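Water stress and hypersensitive response domain-containing protein (Archaeoglobus fulgidus DSM 4304, PDB 3BUT) is of unknown function but, as a LEA-2 family beta domain, may bind lipid. Local coordinates at residues A[7-12]-A[21-26]; A[15-20]-A[72-77]; A[37-42]-A[55-60]; A[43-48]-A[78-83]. The protein carries 4 engineered substitutions. One frame throughout, in Å; residues are numbered along the deposited sequence. Where two conformers were deposited one is given.

Contacts 1 and 2 share strand 17-27, the middle of the three-stranded sheet. Contact 1 joins it to strand 3-10 near the surface, mainly through backbone bonds, while contact 2, partly buried, joins it to strand 66-76, covering more area and adding leucine-isoleucine packing on one face and a serine-glutamate bond on the other. Contacts 3 and 4 both use strand 34-45 of the four-stranded sheet. Contact 3, partly buried, combines a single strand pair with a ring-face contact; contact 4, near the surface, packs a turn against the segment after strand 66-76. The sheets meet at Y39 OH-S72 N (contacts 3 and 2) and L75-I43 (contacts 2 and 4); L80 packs on L75 from the helix following strand 66-76.

Contact 1: A[7-12]-A[21-26]; sequences KAMWGV and VALAKV
V21 opens the pairing with M9: its N donates to M9 O at 2.8 Å and 171°, and V21 O accepts M9 N, so two backbone bonds close this antiparallel hydrogen-bonded pair. Its isopropyl group stands beside M9, whose CG lies 4.2 Å from V21 CB. CG1 of V21 is anti to the backbone N (chi1 -175°), which places CG2 near that N and 3.8 Å from G11 CA; a CB on G11 would run into this methyl. A22 follows as a non-hydrogen-bonded pair with A8, their CA atoms 4.5 Å apart. Here the backbones touch through CA-H...O contacts, A8 CA to V21 O and A22 CA to K7 O. L23 restores the paired bonds, its N giving to K7 O at 2.8 Å and its O taking K7 N at 3.0 Å. Its CD1 is a loose 4.5 Å from SE, the selenium of selenomethionine M9, on the face that also carries K7 and V21, whereas A8 and A22 project from the other face. With strand axes 4.7 Å apart and running 155° from each other, this is the ladder of an antiparallel beta hairpin, strands 3-10 and 17-27.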
loop_
_atom_site.group_PDB
_atom_site.type_symbol
_atom_site.label_atom_id
_atom_site.label_comp_id
_atom_site.label_asym_id
_atom_site.label_seq_id
_atom_site.Cartn_x
_atom_site.Cartn_y
_atom_site.Cartn_z
ATOM N N LYS A 7 1.123 5.353 -22.447
ATOM C CA LYS A 7 -0.049 5.218 -21.581
ATOM C C LYS A 7 0.130 4.063 -20.605
ATOM O O LYS A 7 0.393 2.927 -21.009
ATOM C CB LYS A 7 -1.324 5.025 -22.410
ATOM C CG LYS A 7 -2.137 6.299 -22.649
ATOM C CD LYS A 7 -1.605 7.130 -23.815
ATOM C CE LYS A 7 -2.460 8.372 -24.046
ATOM N NZ LYS A 7 -1.918 9.233 -25.133
ATOM N N ALA A 8 -0.010 4.365 -19.317
ATOM C CA ALA A 8 0.091 3.359 -18.268
ATOM C C ALA A 8 -1.286 2.876 -17.845
ATOM O O ALA A 8 -2.246 3.648 -17.817
ATOM C CB ALA A 8 0.854 3.909 -17.069
HETATM N N MSE A 9 -1.371 1.589 -17.530
HETATM C CA MSE A 9 -2.583 0.990 -16.988
HETATM C C MSE A 9 -2.196 -0.174 -16.092
HETATM O O MSE A 9 -1.070 -0.666 -16.167
HETATM C CB MSE A 9 -3.514 0.517 -18.105
HETATM C CG MSE A 9 -2.805 -0.092 -19.285
HETATM SE SE MSE A 9 -4.040 -0.807 -20.581
HETATM C CE MSE A 9 -5.485 0.502 -20.431
ATOM N N TRP A 10 -3.119 -0.599 -15.232
ATOM C CA TRP A 10 -2.884 -1.771 -14.399
ATOM C C TRP A 10 -3.021 -3.027 -15.249
ATOM O O TRP A 10 -3.826 -3.072 -16.177
ATOM C CB TRP A 10 -3.852 -1.819 -13.207
ATOM C CG TRP A 10 -3.681 -0.678 -12.239
ATOM C CD1 TRP A 10 -4.514 0.390 -12.082
ATOM C CD2 TRP A 10 -2.609 -0.489 -11.312
ATOM N NE1 TRP A 10 -4.033 1.227 -11.110
ATOM C CE2 TRP A 10 -2.862 0.714 -10.622
ATOM C CE3 TRP A 10 -1.456 -1.220 -10.996
ATOM C CZ2 TRP A 10 -2.008 1.204 -9.637
ATOM C CZ3 TRP A 10 -0.612 -0.736 -10.017
ATOM C CH2 TRP A 10 -0.891 0.467 -9.348
ATOM N N GLY A 11 -2.216 -4.034 -14.934
ATOM C CA GLY A 11 -2.310 -5.329 -15.598
ATOM C C GLY A 11 -2.895 -6.356 -14.661
ATOM O O GLY A 11 -3.665 -6.012 -13.762
ATOM N N VAL A 12 -2.543 -7.621 -14.881
ATOM C CA VAL A 12 -3.016 -8.706 -14.028
ATOM C C VAL A 12 -2.377 -8.563 -12.655
ATOM O O VAL A 12 -1.160 -8.628 -12.510
ATOM C CB VAL A 12 -2.711 -10.110 -14.610
ATOM C CG1 VAL A 12 -3.339 -11.199 -13.740
ATOM C CG2 VAL A 12 -3.201 -10.228 -16.049
ATOM N N VAL A 21 1.291 -2.036 -16.860
ATOM C CA VAL A 21 1.508 -2.156 -18.293
ATOM C C VAL A 21 1.666 -0.769 -18.893
ATOM O O VAL A 21 0.775 0.068 -18.771
ATOM C CB VAL A 21 0.342 -2.900 -19.003
ATOM C CG1 VAL A 21 0.659 -3.123 -20.479
ATOM C CG2 VAL A 21 0.052 -4.226 -18.332
ATOM N N ALA A 22 2.814 -0.535 -19.523
ATOM C CA ALA A 22 3.055 0.687 -20.273
ATOM C C ALA A 22 2.866 0.385 -21.752
ATOM O O ALA A 22 3.359 -0.627 -22.243
ATOM C CB ALA A 22 4.463 1.206 -20.003
ATOM N N LEU A 23 2.128 1.248 -22.448
ATOM C CA LEU A 23 1.930 1.111 -23.888
ATOM C C LEU A 23 2.523 2.303 -24.622
ATOM O O LEU A 23 1.985 3.408 -24.557
ATOM C CB LEU A 23 0.449 0.968 -24.247
ATOM C CG LEU A 23 -0.347 -0.234 -23.732
ATOM C CD1 LEU A 23 -1.723 -0.234 -24.367
ATOM C CD2 LEU A 23 0.365 -1.552 -23.997
ATOM N N ALA A 24 3.631 2.069 -25.320
ATOM C CA ALA A 24 4.338 3.124 -26.042
ATOM C C ALA A 24 4.118 3.034 -27.546
ATOM O O ALA A 24 4.460 2.031 -28.169
ATOM C CB ALA A 24 5.829 3.074 -25.723
ATOM N N LYS A 25 3.541 4.087 -28.119
ATOM C CA LYS A 25 3.396 4.202 -29.560
ATOM C C LYS A 25 4.689 4.760 -30.155
ATOM O O LYS A 25 5.045 5.910 -29.908
ATOM C CB LYS A 25 2.203 5.102 -29.905
ATOM C CG LYS A 25 1.844 5.196 -31.400
ATOM C CD LYS A 25 1.113 3.956 -31.917
ATOM C CE LYS A 25 0.487 4.207 -33.287
ATOM N NZ LYS A 25 -0.090 2.973 -33.900
ATOM N N VAL A 26 5.392 3.935 -30.925
ATOM C CA VAL A 26 6.631 4.359 -31.569
ATOM C C VAL A 26 6.486 4.409 -33.082
ATOM O O VAL A 26 5.848 3.555 -33.679
ATOM C CB VAL A 26 7.846 3.478 -31.181
ATOM C CG1 VAL A 26 8.151 3.602 -29.698
ATOM C CG2 VAL A 26 7.625 2.025 -31.554
#

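Contact 2: A[15-20]-A[72-77]; sequences DSQTEI and SLRLNN
T18 and I20 form antiparallel hydrogen-bonded pairs with L75 and L73, the axes of strands 17-20 and 72-76 lying 4.6 Å apart at 155°; three of the four bonds are 2.8 Å, L73 N to I20 O among them, and T18 N to L75 O is longer at 3.2 Å. On the face of these residues, I20 CD1 meets L75 CD1 at 3.8 Å, the two chains passing at a slant. The other face is polar. E19, CG anti to its N (chi1 -176°), stretches out so that OE2 accepts S72 OG at 2.7 Å, the hydroxyl arriving from above the carboxylate plane. The same OG sits over one face of the R74 guanidinium, while Q17 OE1 lies at that group's edge, 3.4 Å from R74 CD. OE1 of E19 takes V12 N, so one oxygen reaches strand 66-76 and the other the loop that follows strand 3-10; with an alanine at E19, S72 OG would probably be left without its acceptor and V12 N without its carboxylate mate. Strand 17-27 thus runs between 66-76 and 3-10, whose W10 packs on T18 and I20, while L73 and L75 face Y41 and I43 of strand 34-45, and W84 of the second subunit touches T18.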
loop_
_atom_site.group_PDB
_atom_site.type_symbol
_atom_site.label_atom_id
_atom_site.label_comp_id
_atom_site.label_asym_id
_atom_site.label_seq_id
_atom_site.Cartn_x
_atom_site.Cartn_y
_atom_site.Cartn_z
ATOM N N ASP A 15 -2.340 -11.667 -5.550
ATOM C CA ASP A 15 -1.875 -11.431 -4.185
ATOM C C ASP A 15 -0.345 -11.531 -4.048
ATOM O O ASP A 15 0.225 -11.022 -3.080
ATOM C CB ASP A 15 -2.591 -12.356 -3.190
ATOM C CG ASP A 15 -2.285 -13.829 -3.414
ATOM O OD1 ASP A 15 -1.959 -14.224 -4.555
ATOM O OD2 ASP A 15 -2.386 -14.599 -2.435
ATOM N N SER A 16 0.303 -12.167 -5.028
ATOM C CA SER A 16 1.758 -12.359 -5.021
ATOM C C SER A 16 2.526 -11.359 -5.896
ATOM O O SER A 16 3.673 -11.020 -5.594
ATOM C CB SER A 16 2.116 -13.788 -5.441
ATOM O OG SER A 16 1.946 -13.965 -6.836
ATOM N N GLN A 17 1.907 -10.900 -6.980
ATOM C CA GLN A 17 2.586 -9.996 -7.899
ATOM C C GLN A 17 1.644 -8.949 -8.485
ATOM O O GLN A 17 0.472 -9.229 -8.752
ATOM C CB GLN A 17 3.279 -10.788 -9.011
ATOM C CG GLN A 17 4.605 -10.184 -9.461
ATOM C CD GLN A 17 5.382 -11.075 -10.420
ATOM O OE1 GLN A 17 4.834 -11.590 -11.394
ATOM N NE2 GLN A 17 6.672 -11.245 -10.152
ATOM N N THR A 18 2.172 -7.741 -8.670
ATOM C CA THR A 18 1.426 -6.612 -9.232
ATOM C C THR A 18 2.056 -6.221 -10.566
ATOM O O THR A 18 3.267 -6.028 -10.642
ATOM C CB THR A 18 1.448 -5.392 -8.266
ATOM O OG1 THR A 18 0.922 -5.773 -6.988
ATOM C CG2 THR A 18 0.645 -4.213 -8.818
ATOM N N GLU A 19 1.238 -6.102 -11.610
ATOM C CA GLU A 19 1.723 -5.716 -12.935
ATOM C C GLU A 19 1.246 -4.327 -13.331
ATOM O O GLU A 19 0.088 -3.974 -13.138
ATOM C CB GLU A 19 1.286 -6.741 -13.987
ATOM C CG GLU A 19 1.812 -6.484 -15.406
ATOM C CD GLU A 19 1.131 -7.351 -16.450
ATOM O OE1 GLU A 19 0.215 -8.118 -16.093
ATOM O OE2 GLU A 19 1.509 -7.263 -17.634
ATOM N N ILE A 20 2.168 -3.541 -13.865
ATOM C CA ILE A 20 1.842 -2.283 -14.504
ATOM C C ILE A 20 2.185 -2.473 -15.975
ATOM O O ILE A 20 3.228 -3.036 -16.297
ATOM C CB ILE A 20 2.632 -1.109 -13.886
ATOM C CG1 ILE A 20 2.308 -0.987 -12.392
ATOM C CG2 ILE A 20 2.311 0.202 -14.603
ATOM C CD1 ILE A 20 3.275 -0.111 -11.597
ATOM N N SER A 72 5.706 -4.807 -19.714
ATOM C CA SER A 72 5.104 -5.374 -18.525
ATOM C C SER A 72 6.057 -5.199 -17.356
ATOM O O SER A 72 7.126 -5.804 -17.323
ATOM C CB SER A 72 4.796 -6.854 -18.749
ATOM O OG SER A 72 4.249 -7.443 -17.585
ATOM N N LEU A 73 5.667 -4.364 -16.402
ATOM C CA LEU A 73 6.500 -4.077 -15.246
ATOM C C LEU A 73 5.911 -4.769 -14.036
ATOM O O LEU A 73 4.846 -4.382 -13.559
ATOM C CB LEU A 73 6.580 -2.568 -15.006
ATOM C CG LEU A 73 6.659 -1.635 -16.220
ATOM C CD1 LEU A 73 6.471 -0.193 -15.792
ATOM C CD2 LEU A 73 7.964 -1.798 -16.978
ATOM N N ARG A 74 6.602 -5.793 -13.544
ATOM C CA ARG A 74 6.099 -6.597 -12.435
ATOM C C ARG A 74 6.790 -6.279 -11.116
ATOM O O ARG A 74 8.010 -6.164 -11.055
ATOM C CB ARG A 74 6.208 -8.091 -12.745
ATOM C CG ARG A 74 5.310 -8.559 -13.887
ATOM C CD ARG A 74 5.655 -9.980 -14.317
ATOM N NE ARG A 74 5.201 -10.263 -15.676
ATOM C CZ ARG A 74 5.894 -9.988 -16.780
ATOM N NH1 ARG A 74 5.385 -10.283 -17.969
ATOM N NH2 ARG A 74 7.089 -9.409 -16.705
ATOM N N LEU A 75 5.988 -6.150 -10.064
ATOM C CA LEU A 75 6.490 -5.877 -8.725
ATOM C C LEU A 75 6.276 -7.078 -7.817
ATOM O O LEU A 75 5.139 -7.482 -7.566
ATOM C CB LEU A 75 5.797 -4.655 -8.114
ATOM C CG LEU A 75 5.910 -3.288 -8.783
ATOM C CD1 LEU A 75 4.741 -3.051 -9.704
ATOM C CD2 LEU A 75 5.926 -2.233 -7.708
ATOM N N ASN A 76 7.380 -7.643 -7.341
ATOM C CA ASN A 76 7.361 -8.639 -6.277
ATOM C C ASN A 76 6.976 -7.934 -4.975
ATOM O O ASN A 76 7.628 -6.962 -4.572
ATOM C CB ASN A 76 8.738 -9.312 -6.172
ATOM C CG ASN A 76 8.853 -10.264 -4.984
ATOM O OD1 ASN A 76 9.770 -10.140 -4.172
ATOM N ND2 ASN A 76 7.931 -11.219 -4.885
ATOM N N ASN A 77 5.924 -8.423 -4.326
ATOM C CA ASN A 77 5.375 -7.761 -3.149
ATOM C C ASN A 77 6.258 -7.825 -1.907
ATOM O O ASN A 77 6.140 -6.994 -1.005
ATOM C CB ASN A 77 3.980 -8.303 -2.830
ATOM C CG ASN A 77 3.056 -8.275 -4.033
ATOM O OD1 ASN A 77 2.976 -7.273 -4.745
ATOM N ND2 ASN A 77 2.354 -9.377 -4.266
#

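Contact 3: A[37-42]-A[55-60]; sequences SGYHYT and ENSPVT
E55 and Y39 form an antiparallel hydrogen-bonded pair, with E55 N giving to Y39 O at 3.1 Å and the return bond from Y39 N to E55 O weak. From this pair the E55 side chain can be followed outward. CB rests over one face of the Y39 ring as a CH-pi contact, 3.9 Å from the centroid and 29° off the normal. CG then comes alongside the hydroxyl, 3.5 Å from Y39 OH, as the two side chains run the same way. A bend at chi2 (-107°) swings the carboxylate back beside the hydroxyl; its plane stands 70° from that of the ring. OE2 ends 3.2 Å from Y39 OH, and water 2 lies between them; as E55 has two conformers and the water sits very close to OE2, that bridge is doubtful. The hydroxyl has a firmer partner in S72 N of the other sheet, and the F71 ring meets Y39 edge-to-face. Beyond the pair, G38 CA lies only 3.3 Å from E55 O, where a CB would collide. S37 O takes a weak bond from N56 ND2 and another weak one from water 1, while the P58 ring packs beside it, CG 3.9 Å from S37 O. Strands 34-45 and 48-61 form a beta hairpin at the edge of the four-stranded sheet, with 48-61 outermost in this chain and broken by a bulge or short loop where the ladder stops after Y39-E55.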
loop_
_atom_site.group_PDB
_atom_site.type_symbol
_atom_site.label_atom_id
_atom_site.label_comp_id
_atom_site.label_asym_id
_atom_site.label_seq_id
_atom_site.Cartn_x
_atom_site.Cartn_y
_atom_site.Cartn_z
ATOM N N SER A 37 14.425 -6.143 -28.965
ATOM C CA SER A 37 14.562 -7.553 -28.566
ATOM C C SER A 37 14.057 -7.823 -27.144
ATOM O O SER A 37 13.701 -8.948 -26.798
ATOM C CB SER A 37 16.009 -8.006 -28.708
ATOM O OG SER A 37 16.855 -7.177 -27.936
ATOM N N GLY A 38 14.031 -6.776 -26.331
ATOM C CA GLY A 38 13.552 -6.869 -24.970
ATOM C C GLY A 38 13.817 -5.574 -24.253
ATOM O O GLY A 38 14.136 -4.570 -24.881
ATOM N N TYR A 39 13.693 -5.609 -22.927
ATOM C CA TYR A 39 13.847 -4.425 -22.092
ATOM C C TYR A 39 14.168 -4.812 -20.664
ATOM O O TYR A 39 13.703 -5.835 -20.167
ATOM C CB TYR A 39 12.579 -3.559 -22.128
ATOM C CG TYR A 39 11.301 -4.299 -21.741
ATOM C CD1 TYR A 39 10.609 -5.076 -22.672
ATOM C CD2 TYR A 39 10.781 -4.206 -20.449
ATOM C CE1 TYR A 39 9.449 -5.760 -22.322
ATOM C CE2 TYR A 39 9.617 -4.883 -20.091
ATOM C CZ TYR A 39 8.954 -5.648 -21.033
ATOM O OH TYR A 39 7.807 -6.327 -20.686
ATOM N N HIS A 40 14.971 -3.981 -20.016
ATOM C CA HIS A 40 15.177 -4.060 -18.581
ATOM C C HIS A 40 14.331 -2.989 -17.906
ATOM O O HIS A 40 14.191 -1.876 -18.425
ATOM C CB HIS A 40 16.653 -3.875 -18.232
ATOM C CG HIS A 40 16.969 -4.150 -16.794
ATOM N ND1 HIS A 40 17.460 -5.364 -16.359
ATOM C CD2 HIS A 40 16.851 -3.375 -15.690
ATOM C CE1 HIS A 40 17.634 -5.322 -15.050
ATOM N NE2 HIS A 40 17.268 -4.128 -14.619
ATOM N N TYR A 41 13.753 -3.322 -16.757
ATOM C CA TYR A 41 12.998 -2.334 -15.993
ATOM C C TYR A 41 13.367 -2.320 -14.532
ATOM O O TYR A 41 13.744 -3.348 -13.973
ATOM C CB TYR A 41 11.486 -2.516 -16.170
ATOM C CG TYR A 41 10.944 -3.819 -15.648
ATOM C CD1 TYR A 41 10.958 -4.965 -16.433
ATOM C CD2 TYR A 41 10.402 -3.906 -14.367
ATOM C CE1 TYR A 41 10.463 -6.164 -15.955
ATOM C CE2 TYR A 41 9.905 -5.100 -13.882
ATOM C CZ TYR A 41 9.937 -6.223 -14.680
ATOM O OH TYR A 41 9.443 -7.413 -14.198
ATOM N N THR A 42 13.284 -1.137 -13.926
ATOM C CA THR A 42 13.444 -0.969 -12.481
ATOM C C THR A 42 12.375 -0.036 -11.939
ATOM O O THR A 42 11.994 0.932 -12.598
ATOM C CB THR A 42 14.848 -0.406 -12.052
ATOM O OG1 THR A 42 15.052 0.904 -12.597
ATOM C CG2 THR A 42 15.987 -1.307 -12.480
ATOM N N GLU A 55 12.704 -8.664 -19.516
ATOM C CA GLU A 55 11.736 -9.404 -20.354
ATOM C C GLU A 55 12.296 -9.638 -21.761
ATOM O O GLU A 55 12.739 -8.760 -22.427
ATOM C CB GLU A 55 10.367 -8.704 -20.462
ATOM C CG GLU A 55 9.128 -9.454 -19.986
ATOM C CD GLU A 55 8.203 -9.963 -21.112
ATOM O OE1 GLU A 55 8.521 -10.999 -21.704
ATOM O OE2 GLU A 55 7.134 -9.383 -21.407
ATOM N N ASN A 56 12.277 -10.878 -22.199
ATOM C CA ASN A 56 12.743 -11.189 -23.541
ATOM C C ASN A 56 11.563 -11.387 -24.500
ATOM O O ASN A 56 11.027 -12.489 -24.620
ATOM C CB ASN A 56 13.657 -12.421 -23.497
ATOM C CG ASN A 56 14.243 -12.778 -24.852
ATOM O OD1 ASN A 56 14.393 -13.957 -25.174
ATOM N ND2 ASN A 56 14.583 -11.769 -25.648
ATOM N N SER A 57 11.153 -10.306 -25.164
ATOM C CA SER A 57 10.048 -10.360 -26.127
ATOM C C SER A 57 10.339 -9.495 -27.354
ATOM O O SER A 57 10.059 -8.292 -27.350
ATOM C CB SER A 57 8.724 -9.955 -25.464
ATOM O OG SER A 57 8.660 -8.556 -25.242
ATOM N N PRO A 58 10.913 -10.102 -28.407
ATOM C CA PRO A 58 11.346 -9.328 -29.569
ATOM C C PRO A 58 10.189 -8.841 -30.443
ATOM O O PRO A 58 9.263 -9.601 -30.719
ATOM C CB PRO A 58 12.264 -10.300 -30.325
ATOM C CG PRO A 58 12.446 -11.491 -29.408
ATOM C CD PRO A 58 11.214 -11.533 -28.576
ATOM N N VAL A 59 10.240 -7.566 -30.831
ATOM C CA VAL A 59 9.201 -6.914 -31.636
ATOM C C VAL A 59 9.867 -6.055 -32.712
ATOM O O VAL A 59 10.771 -5.285 -32.404
ATOM C CB VAL A 59 8.281 -5.999 -30.754
ATOM C CG1 VAL A 59 7.397 -5.101 -31.604
ATOM C CG2 VAL A 59 7.409 -6.820 -29.823
ATOM N N THR A 60 9.437 -6.190 -33.968
ATOM C CA THR A 60 9.896 -5.282 -35.032
ATOM C C THR A 60 8.957 -4.116 -35.281
ATOM O O THR A 60 7.743 -4.253 -35.179
ATOM C CB THR A 60 10.083 -5.962 -36.404
ATOM O OG1 THR A 60 8.998 -6.861 -36.663
ATOM C CG2 THR A 60 11.386 -6.690 -36.470
HETATM O O HOH W 1 16.222 -9.419 -25.306
HETATM O O HOH W 2 6.057 -7.714 -22.897
#

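Contact 4: A[43-48]-A[78-83]; sequences IEMNGV and SFLREW. Engineered in segment 78-83: L80 (natural residue Ile).
M45 and V48, the ends of the type I' turn joining strands 34-45 and 48-61, meet the segment 78-83, which begins as a weakly bonded helical turn, through W83, L80 and F79. The main contact is M45 on the indole of W83. Selenium of this selenomethionine stands 4.4 Å from the centroid of the five-membered ring, 7° off its normal, and the chain bends at chi3 (81°) so that CE lies over the same ring, offset toward the rim and 3.7 Å from W83 CE2. M45 CB closes in at 3.5 Å from W83 CD1. This is a Met-aromatic contact combined with a CH-pi one. It sits at the turn end of a two-strand hairpin, where M45 N to V48 O and V48 N to M45 O bonds close the turn and N46 and G47 take positive phi. N46 reaches back to strand 93-105, its OD1 accepting K95 N, and W83 NE1 bonds T94 OG1. If an alanine replaced W83, the M45 selenium and CE would probably lose the ring they lie over, and T94 OG1 its indole partner. The engineered L80 adds CD2 at 3.9 Å from M45 SE, and also packs on L75 of the other sheet. V48 CG1, anti to its N (chi1 -179°), lies at the edge of the F79 ring, 3.6 Å from F79 O, with E82 CG at 3.8 Å from V48 CG1.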
loop_
_atom_site.group_PDB
_atom_site.type_symbol
_atom_site.label_atom_id
_atom_site.label_comp_id
_atom_site.label_asym_id
_atom_site.label_seq_id
_atom_site.Cartn_x
_atom_site.Cartn_y
_atom_site.Cartn_z
ATOM N N ILE A 43 11.881 -0.336 -10.742
ATOM C CA ILE A 43 11.036 0.596 -9.999
ATOM C C ILE A 43 11.621 0.802 -8.602
ATOM O O ILE A 43 11.792 -0.153 -7.850
ATOM C CB ILE A 43 9.567 0.125 -9.897
ATOM C CG1 ILE A 43 8.954 -0.051 -11.299
ATOM C CG2 ILE A 43 8.742 1.123 -9.073
ATOM C CD1 ILE A 43 7.566 -0.657 -11.308
ATOM N N GLU A 44 11.965 2.045 -8.278
ATOM C CA GLU A 44 12.450 2.388 -6.949
ATOM C C GLU A 44 11.438 3.272 -6.255
ATOM O O GLU A 44 10.858 4.165 -6.867
ATOM C CB GLU A 44 13.819 3.077 -7.003
ATOM C CG GLU A 44 14.960 2.166 -7.414
ATOM C CD GLU A 44 16.332 2.722 -7.071
ATOM O OE1 GLU A 44 16.450 3.502 -6.100
ATOM O OE2 GLU A 44 17.301 2.361 -7.770
HETATM N N MSE A 45 11.209 2.989 -4.977
HETATM C CA MSE A 45 10.288 3.751 -4.145
HETATM C C MSE A 45 11.016 4.075 -2.837
HETATM O O MSE A 45 11.336 3.170 -2.066
HETATM C CB MSE A 45 9.011 2.942 -3.889
HETATM C CG MSE A 45 8.234 2.565 -5.153
HETATM SE SE MSE A 45 6.717 1.389 -4.842
HETATM C CE MSE A 45 5.402 2.706 -4.261
ATOM N N ASN A 46 11.295 5.362 -2.620
ATOM C CA ASN A 46 12.174 5.857 -1.533
ATOM C C ASN A 46 13.529 5.151 -1.385
ATOM O O ASN A 46 14.007 4.945 -0.268
ATOM C CB ASN A 46 11.455 5.846 -0.182
ATOM C CG ASN A 46 10.207 6.692 -0.169
ATOM O OD1 ASN A 46 10.129 7.732 -0.828
ATOM N ND2 ASN A 46 9.222 6.261 0.612
ATOM N N GLY A 47 14.143 4.783 -2.503
ATOM C CA GLY A 47 15.410 4.060 -2.466
ATOM C C GLY A 47 15.305 2.576 -2.149
ATOM O O GLY A 47 16.320 1.907 -1.988
ATOM N N VAL A 48 14.085 2.056 -2.039
ATOM C CA VAL A 48 13.874 0.610 -2.021
ATOM C C VAL A 48 13.614 0.168 -3.462
ATOM O O VAL A 48 12.710 0.684 -4.116
ATOM C CB VAL A 48 12.677 0.200 -1.125
ATOM C CG1 VAL A 48 12.498 -1.314 -1.115
ATOM C CG2 VAL A 48 12.859 0.718 0.293
ATOM N N SER A 78 7.142 -8.816 -1.866
ATOM C CA SER A 78 8.087 -8.964 -0.751
ATOM C C SER A 78 9.046 -7.768 -0.644
ATOM O O SER A 78 9.404 -7.342 0.457
ATOM C CB SER A 78 8.874 -10.270 -0.881
ATOM O OG SER A 78 9.743 -10.452 0.223
ATOM N N PHE A 79 9.454 -7.236 -1.795
ATOM C CA PHE A 79 10.207 -5.987 -1.851
ATOM C C PHE A 79 9.300 -4.771 -1.633
ATOM O O PHE A 79 9.774 -3.712 -1.223
ATOM C CB PHE A 79 10.943 -5.858 -3.186
ATOM C CG PHE A 79 12.420 -6.148 -3.109
ATOM C CD1 PHE A 79 13.271 -5.321 -2.376
ATOM C CD2 PHE A 79 12.965 -7.229 -3.793
ATOM C CE1 PHE A 79 14.640 -5.578 -2.311
ATOM C CE2 PHE A 79 14.334 -7.496 -3.734
ATOM C CZ PHE A 79 15.172 -6.668 -2.992
ATOM N N LEU A 80 8.004 -4.921 -1.914
ATOM C CA LEU A 80 7.035 -3.851 -1.675
ATOM C C LEU A 80 6.701 -3.689 -0.205
ATOM O O LEU A 80 6.336 -2.597 0.221
ATOM C CB LEU A 80 5.749 -4.072 -2.465
ATOM C CG LEU A 80 5.534 -3.259 -3.737
ATOM C CD1 LEU A 80 4.458 -3.917 -4.576
ATOM C CD2 LEU A 80 5.147 -1.826 -3.394
ATOM N N ARG A 81 6.835 -4.769 0.566
ATOM C CA ARG A 81 6.560 -4.734 2.009
ATOM C C ARG A 81 7.645 -4.019 2.819
ATOM O O ARG A 81 7.422 -3.663 3.983
ATOM C CB ARG A 81 6.350 -6.142 2.572
ATOM C CG ARG A 81 5.035 -6.805 2.184
ATOM C CD ARG A 81 4.892 -8.199 2.807
ATOM N NE ARG A 81 5.961 -9.125 2.418
ATOM C CZ ARG A 81 6.939 -9.541 3.222
ATOM N NH1 ARG A 81 7.007 -9.122 4.480
ATOM N NH2 ARG A 81 7.859 -10.381 2.765
ATOM N N GLU A 82 8.821 -3.830 2.229
ATOM C CA GLU A 82 9.861 -3.072 2.914
ATOM C C GLU A 82 9.883 -1.615 2.467
ATOM O O GLU A 82 10.609 -0.802 3.027
ATOM C CB GLU A 82 11.237 -3.745 2.822
ATOM C CG GLU A 82 11.748 -4.032 1.425
ATOM C CD GLU A 82 13.136 -4.645 1.434
ATOM O OE1 GLU A 82 13.377 -5.575 2.237
ATOM O OE2 GLU A 82 13.986 -4.199 0.632
ATOM N N TRP A 83 9.062 -1.293 1.472
ATOM C CA TRP A 83 8.851 0.095 1.071
ATOM C C TRP A 83 7.951 0.772 2.091
ATOM O O TRP A 83 8.171 1.924 2.454
ATOM C CB TRP A 83 8.231 0.200 -0.335
ATOM C CG TRP A 83 7.352 1.422 -0.493
ATOM C CD1 TRP A 83 7.766 2.709 -0.664
ATOM C CD2 TRP A 83 5.918 1.468 -0.436
ATOM N NE1 TRP A 83 6.685 3.548 -0.736
ATOM C CE2 TRP A 83 5.539 2.817 -0.596
ATOM C CE3 TRP A 83 4.919 0.499 -0.267
ATOM C CZ2 TRP A 83 4.206 3.226 -0.596
ATOM C CZ3 TRP A 83 3.594 0.904 -0.271
ATOM C CH2 TRP A 83 3.250 2.258 -0.439
#